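Local coordinates for protein nicotinamide riboside transporter PnuC (Neisseria mucosa ATCC 25996, PDB 4QTN) that transports nicotinamide riboside, a vitamin B3 precursor of NAD, across the inner membrane and assembles as a homotrimer, at residues W6-T16 against V55-L66. Residues are numbered along the deposited sequence; the frame is centred on the assembly and turned at random.
With BOG (octyl beta-D-glucopyranoside), chain J; NNR (Nicotinamide riboside), chain I.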
loop_
_atom_site.group_PDB
_atom_site.type_symbol
_atom_site.label_atom_id
_atom_site.label_comp_id
_atom_site.label_asym_id
_atom_site.label_seq_id
_atom_site.Cartn_x
_atom_site.Cartn_y
_atom_site.Cartn_z
ATOM N N TRP C 6 -26.343 -0.398 27.294
ATOM C CA TRP C 6 -25.814 -1.255 26.254
ATOM C C TRP C 6 -25.147 -0.447 25.174
ATOM O O TRP C 6 -24.035 -0.759 24.757
ATOM C CB TRP C 6 -26.902 -2.126 25.632
ATOM C CG TRP C 6 -26.330 -3.115 24.658
ATOM C CD1 TRP C 6 -25.715 -4.298 24.960
ATOM C CD2 TRP C 6 -26.253 -2.980 23.227
ATOM N NE1 TRP C 6 -25.290 -4.923 23.810
ATOM C CE2 TRP C 6 -25.606 -4.138 22.732
ATOM C CE3 TRP C 6 -26.686 -2.006 22.315
ATOM C CZ2 TRP C 6 -25.378 -4.345 21.371
ATOM C CZ3 TRP C 6 -26.455 -2.215 20.956
ATOM C CH2 TRP C 6 -25.815 -3.381 20.502
ATOM N N TRP C 7 -25.832 0.585 24.703
ATOM C CA TRP C 7 -25.299 1.393 23.633
ATOM C C TRP C 7 -23.986 2.006 24.052
ATOM O O TRP C 7 -23.116 2.229 23.231
ATOM C CB TRP C 7 -26.288 2.472 23.221
ATOM C CG TRP C 7 -27.161 2.058 22.078
ATOM C CD1 TRP C 7 -28.531 2.013 22.058
ATOM C CD2 TRP C 7 -26.727 1.614 20.786
ATOM N NE1 TRP C 7 -28.975 1.582 20.829
ATOM C CE2 TRP C 7 -27.889 1.328 20.029
ATOM C CE3 TRP C 7 -25.468 1.445 20.186
ATOM C CZ2 TRP C 7 -27.829 0.869 18.709
ATOM C CZ3 TRP C 7 -25.412 0.987 18.870
ATOM C CH2 TRP C 7 -26.586 0.704 18.149
ATOM N N LYS C 8 -23.834 2.235 25.355
ATOM C CA LYS C 8 -22.615 2.830 25.898
ATOM C C LYS C 8 -21.448 1.853 25.759
ATOM O O LYS C 8 -20.349 2.244 25.405
ATOM C CB LYS C 8 -22.815 3.251 27.373
ATOM C CG LYS C 8 -21.816 4.291 27.894
ATOM C CD LYS C 8 -20.559 3.637 28.493
ATOM C CE LYS C 8 -19.423 4.650 28.698
ATOM N NZ LYS C 8 -18.074 4.025 28.902
ATOM N N ARG C 9 -21.720 0.575 25.998
ATOM C CA ARG C 9 -20.722 -0.495 25.854
ATOM C C ARG C 9 -20.251 -0.686 24.411
ATOM O O ARG C 9 -19.037 -0.651 24.115
ATOM C CB ARG C 9 -21.301 -1.810 26.351
ATOM C CG ARG C 9 -21.080 -2.068 27.812
ATOM C CD ARG C 9 -21.532 -3.457 28.153
ATOM N NE ARG C 9 -20.878 -3.919 29.348
ATOM C CZ ARG C 9 -20.034 -4.945 29.396
ATOM N NH1 ARG C 9 -19.754 -5.657 28.301
ATOM N NH2 ARG C 9 -19.487 -5.278 30.552
ATOM N N GLU C 10 -21.208 -0.936 23.524
ATOM C CA GLU C 10 -20.913 -1.149 22.136
ATOM C C GLU C 10 -20.058 -0.030 21.533
ATOM O O GLU C 10 -19.095 -0.304 20.830
ATOM C CB GLU C 10 -22.179 -1.304 21.348
ATOM C CG GLU C 10 -21.938 -1.882 19.990
ATOM C CD GLU C 10 -21.777 -3.389 20.013
ATOM O OE1 GLU C 10 -21.959 -4.001 21.090
ATOM O OE2 GLU C 10 -21.489 -3.964 18.944
ATOM N N LEU C 11 -20.405 1.223 21.830
ATOM C CA LEU C 11 -19.771 2.375 21.178
ATOM C C LEU C 11 -18.428 2.739 21.771
ATOM O O LEU C 11 -17.567 3.266 21.076
ATOM C CB LEU C 11 -20.676 3.605 21.238
ATOM C CG LEU C 11 -21.957 3.703 20.410
ATOM C CD1 LEU C 11 -22.384 5.156 20.414
ATOM C CD2 LEU C 11 -21.770 3.204 18.979
ATOM N N PHE C 12 -18.266 2.522 23.061
ATOM C CA PHE C 12 -17.109 3.065 23.755
ATOM C C PHE C 12 -16.273 1.989 24.443
ATOM O O PHE C 12 -15.186 2.271 24.956
ATOM C CB PHE C 12 -17.536 4.165 24.748
ATOM C CG PHE C 12 -18.221 5.352 24.090
ATOM C CD1 PHE C 12 -17.472 6.366 23.494
ATOM C CD2 PHE C 12 -19.612 5.443 24.053
ATOM C CE1 PHE C 12 -18.098 7.442 22.878
ATOM C CE2 PHE C 12 -20.238 6.509 23.428
ATOM C CZ PHE C 12 -19.480 7.509 22.846
ATOM N N GLY C 13 -16.757 0.746 24.397
ATOM C CA GLY C 13 -16.183 -0.339 25.185
ATOM C C GLY C 13 -15.056 -1.061 24.490
ATOM O O GLY C 13 -15.195 -1.503 23.352
ATOM N N GLY C 14 -13.931 -1.176 25.180
ATOM C CA GLY C 14 -12.904 -2.142 24.816
ATOM C C GLY C 14 -12.167 -1.842 23.530
ATOM O O GLY C 14 -11.759 -2.762 22.828
ATOM N N TRP C 15 -11.993 -0.551 23.215
ATOM C CA TRP C 15 -11.015 -0.131 22.188
ATOM C C TRP C 15 -9.641 -0.023 22.788
ATOM O O TRP C 15 -9.479 0.525 23.895
ATOM C CB TRP C 15 -11.369 1.226 21.573
ATOM C CG TRP C 15 -12.717 1.322 21.014
ATOM C CD1 TRP C 15 -13.826 1.785 21.645
ATOM C CD2 TRP C 15 -13.115 0.996 19.687
ATOM N NE1 TRP C 15 -14.902 1.754 20.800
ATOM C CE2 TRP C 15 -14.495 1.274 19.587
ATOM C CE3 TRP C 15 -12.451 0.478 18.580
ATOM C CZ2 TRP C 15 -15.223 1.052 18.422
ATOM C CZ3 TRP C 15 -13.172 0.257 17.422
ATOM C CH2 TRP C 15 -14.551 0.547 17.353
ATOM N N THR C 16 -8.645 -0.536 22.059
ATOM C CA THR C 16 -7.254 -0.165 22.290
ATOM C C THR C 16 -7.040 1.306 21.949
ATOM O O THR C 16 -7.858 1.925 21.223
ATOM C CB THR C 16 -6.283 -0.982 21.435
ATOM O OG1 THR C 16 -6.488 -0.675 20.056
ATOM C CG2 THR C 16 -6.487 -2.438 21.651
ATOM N N VAL C 55 -14.875 -0.620 10.632
ATOM C CA VAL C 55 -14.018 -0.647 11.816
ATOM C C VAL C 55 -14.645 -1.554 12.888
ATOM O O VAL C 55 -13.954 -2.346 13.523
ATOM C CB VAL C 55 -13.697 0.786 12.333
ATOM C CG1 VAL C 55 -13.336 0.791 13.815
ATOM C CG2 VAL C 55 -12.580 1.401 11.501
ATOM N N PHE C 56 -15.973 -1.499 13.002
ATOM C CA PHE C 56 -16.723 -2.362 13.933
ATOM C C PHE C 56 -16.713 -3.857 13.546
ATOM O O PHE C 56 -16.632 -4.724 14.429
ATOM C CB PHE C 56 -18.161 -1.866 14.088
ATOM C CG PHE C 56 -18.299 -0.698 15.003
ATOM C CD1 PHE C 56 -17.535 0.436 14.821
ATOM C CD2 PHE C 56 -19.197 -0.727 16.051
ATOM C CE1 PHE C 56 -17.665 1.528 15.670
ATOM C CE2 PHE C 56 -19.331 0.356 16.906
ATOM C CZ PHE C 56 -18.564 1.486 16.712
ATOM N N VAL C 57 -16.811 -4.159 12.239
ATOM C CA VAL C 57 -16.610 -5.545 11.754
ATOM C C VAL C 57 -15.206 -6.057 12.140
ATOM O O VAL C 57 -15.056 -7.164 12.669
ATOM C CB VAL C 57 -16.835 -5.679 10.221
ATOM C CG1 VAL C 57 -16.291 -7.001 9.707
ATOM C CG2 VAL C 57 -18.303 -5.566 9.894
ATOM N N GLY C 58 -14.195 -5.224 11.922
ATOM C CA GLY C 58 -12.827 -5.581 12.264
ATOM C C GLY C 58 -12.709 -5.921 13.723
ATOM O O GLY C 58 -12.001 -6.852 14.095
ATOM N N LYS C 59 -13.424 -5.160 14.553
ATOM C CA LYS C 59 -13.489 -5.401 16.000
ATOM C C LYS C 59 -14.356 -6.620 16.341
ATOM O O LYS C 59 -14.198 -7.241 17.402
ATOM C CB LYS C 59 -14.033 -4.161 16.709
ATOM C CG LYS C 59 -12.969 -3.267 17.305
ATOM C CD LYS C 59 -12.237 -3.991 18.400
ATOM C CE LYS C 59 -12.138 -3.150 19.648
ATOM N NZ LYS C 59 -11.183 -3.791 20.596
ATOM N N GLY C 60 -15.268 -6.952 15.436
ATOM C CA GLY C 60 -16.190 -8.045 15.646
ATOM C C GLY C 60 -17.376 -7.620 16.478
ATOM O O GLY C 60 -18.033 -8.457 17.071
ATOM N N LYS C 61 -17.632 -6.304 16.533
ATOM C CA LYS C 61 -18.795 -5.744 17.259
ATOM C C LYS C 61 -20.091 -5.874 16.461
ATOM O O LYS C 61 -20.110 -5.657 15.242
ATOM C CB LYS C 61 -18.559 -4.280 17.586
ATOM C CG LYS C 61 -17.435 -4.047 18.560
ATOM C CD LYS C 61 -17.511 -2.661 19.166
ATOM C CE LYS C 61 -16.599 -2.560 20.371
ATOM N NZ LYS C 61 -17.328 -2.062 21.574
ATOM N N ILE C 62 -21.183 -6.178 17.161
ATOM C CA ILE C 62 -22.463 -6.509 16.507
ATOM C C ILE C 62 -23.195 -5.297 15.951
ATOM O O ILE C 62 -23.998 -5.420 15.010
ATOM C CB ILE C 62 -23.411 -7.251 17.456
ATOM C CG1 ILE C 62 -24.677 -7.656 16.710
ATOM C CG2 ILE C 62 -23.733 -6.390 18.679
ATOM C CD1 ILE C 62 -25.075 -9.084 16.940
ATOM N N SER C 63 -22.930 -4.134 16.545
ATOM C CA SER C 63 -23.587 -2.887 16.156
ATOM C C SER C 63 -23.024 -2.323 14.889
ATOM O O SER C 63 -23.330 -1.203 14.539
ATOM C CB SER C 63 -23.434 -1.839 17.244
ATOM O OG SER C 63 -22.092 -1.377 17.291
ATOM N N ASN C 64 -22.155 -3.075 14.228
ATOM C CA ASN C 64 -21.717 -2.711 12.895
ATOM C C ASN C 64 -22.904 -2.659 11.951
ATOM O O ASN C 64 -22.965 -1.803 11.080
ATOM C CB ASN C 64 -20.645 -3.688 12.367
ATOM C CG ASN C 64 -21.236 -4.816 11.534
ATOM O OD1 ASN C 64 -21.458 -4.668 10.320
ATOM N ND2 ASN C 64 -21.481 -5.958 12.176
ATOM N N TYR C 65 -23.879 -3.539 12.177
ATOM C CA TYR C 65 -24.950 -3.768 11.204
ATOM C C TYR C 65 -25.903 -2.592 11.031
ATOM O O TYR C 65 -26.359 -2.316 9.913
ATOM C CB TYR C 65 -25.721 -5.037 11.527
ATOM C CG TYR C 65 -24.954 -6.296 11.215
ATOM C CD1 TYR C 65 -24.604 -6.614 9.908
ATOM C CD2 TYR C 65 -24.580 -7.169 12.228
ATOM C CE1 TYR C 65 -23.904 -7.765 9.622
ATOM C CE2 TYR C 65 -23.884 -8.327 11.951
ATOM C CZ TYR C 65 -23.548 -8.623 10.649
ATOM O OH TYR C 65 -22.841 -9.777 10.371
ATOM N N LEU C 66 -26.208 -1.903 12.127
ATOM C CA LEU C 66 -27.021 -0.708 12.048
ATOM C C LEU C 66 -26.347 0.363 11.182
ATOM O O LEU C 66 -26.965 0.909 10.260
ATOM C CB LEU C 66 -27.317 -0.161 13.432
ATOM C CG LEU C 66 -27.961 1.228 13.420
ATOM C CD1 LEU C 66 -29.217 1.252 12.549
ATOM C CD2 LEU C 66 -28.264 1.694 14.838
HETATM C C1 BOG J . -11.779 4.249 25.615
HETATM O O1 BOG J . -11.577 4.750 24.340
HETATM C C2 BOG J . -11.659 2.732 25.590
HETATM O O2 BOG J . -12.691 2.125 24.724
HETATM C C3 BOG J . -11.811 2.169 26.958
HETATM O O3 BOG J . -11.707 0.712 26.865
HETATM C C4 BOG J . -10.790 2.697 27.915
HETATM O O4 BOG J . -11.131 2.292 29.254
HETATM C C5 BOG J . -10.601 4.231 27.873
HETATM O O5 BOG J . -10.767 4.876 26.528
HETATM C C6 BOG J . -9.221 4.519 28.349
HETATM O O6 BOG J . -9.149 5.827 28.908
HETATM C "C1'" BOG J . -12.784 5.153 23.641
HETATM C "C2'" BOG J . -12.476 5.149 22.109
HETATM C "C3'" BOG J . -13.665 5.660 21.334
HETATM C "C4'" BOG J . -13.245 5.806 19.838
HETATM C "C5'" BOG J . -14.456 6.269 18.973
HETATM C "C6'" BOG J . -15.569 5.191 19.004
HETATM C "C7'" BOG J . -16.949 5.845 19.264
HETATM C "C8'" BOG J . -17.721 6.074 17.918
HETATM O O2R NNR I . -20.909 -5.006 6.445
HETATM C C2R NNR I . -20.046 -4.290 5.400
HETATM C C3R NNR I . -20.935 -3.461 4.467
HETATM O O3R NNR I . -22.165 -4.031 4.394
HETATM C C4R NNR I . -20.271 -3.543 3.109
HETATM C C5R NNR I . -19.300 -2.321 2.836
HETATM O O5R NNR I . -18.430 -2.657 1.703
HETATM O O4R NNR I . -19.608 -4.665 3.115
HETATM C C1R NNR I . -19.408 -5.130 4.641
HETATM N N1 NNR I . -17.969 -5.183 4.963
HETATM C C2 NNR I . -17.021 -4.553 4.143
HETATM C C6 NNR I . -17.545 -5.851 6.087
HETATM C C5 NNR I . -16.165 -5.888 6.404
HETATM C C4 NNR I . -15.239 -5.281 5.582
HETATM C C3 NNR I . -15.648 -4.606 4.472
HETATM C C7 NNR I . -14.601 -3.914 3.617
HETATM O O7 NNR I . -14.810 -3.685 2.462
HETATM N N7 NNR I . -13.352 -3.517 4.209
#
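Trp15 drives the far edge of its six-membered ring into a hollow formed by Val55, Phe56 and Lys59, one turn of helix 41-59. Its CZ2-CH2 edge is turned to the face of Phe56 in a T-shaped stack, centroids 5.3 Å apart and planes at 67°, while Val55 CG1 and Lys59 CG close round CZ3. At the pyrrole edge Trp15 NE1 donates to Leu11 O (3.1 Å), near the indole plane, and the indole is sandwiched between the alkyl chain of the octyl glucoside and, off-centre on the opposite face, Lys61 CE. The long arm of Lys61 runs along the C-terminal end of helix 4-12: CG is anti to the carbonyl carbon (chi1 -66°) and the chain stays extended as far as CE, so that NZ arrives between Glu10 O (2.6 Å) and Gly13 O (2.8 Å), the latter met in its carbonyl plane. Lys59 bends instead, reaching Gly14 O with NZ and forming a salt bridge with Glu19. The two lysines flank Gly60, the C-prime residue of a Schellman motif that ends helix 41-59, probably on the cytoplasmic side; the short helix 4-12 packs against the link to helix 64-80, and the flanking helix ends supply Val57 and Asn64 to the nicotinamide riboside pocket. Glu10 plugs the type I turn Lys61-Asn64. Its chain bends at chi2 (80°), and Glu10 OE2 accepts Ser63 N (2.8 Å) from above the carboxylate plane. Farther along, Ile62 CG2 abuts the edge of Trp6 at CZ2 (3.8 Å), and Leu66 CD2 and Ser63 CB fit against Trp7, whose ring carries Trp6 CZ3 over one face.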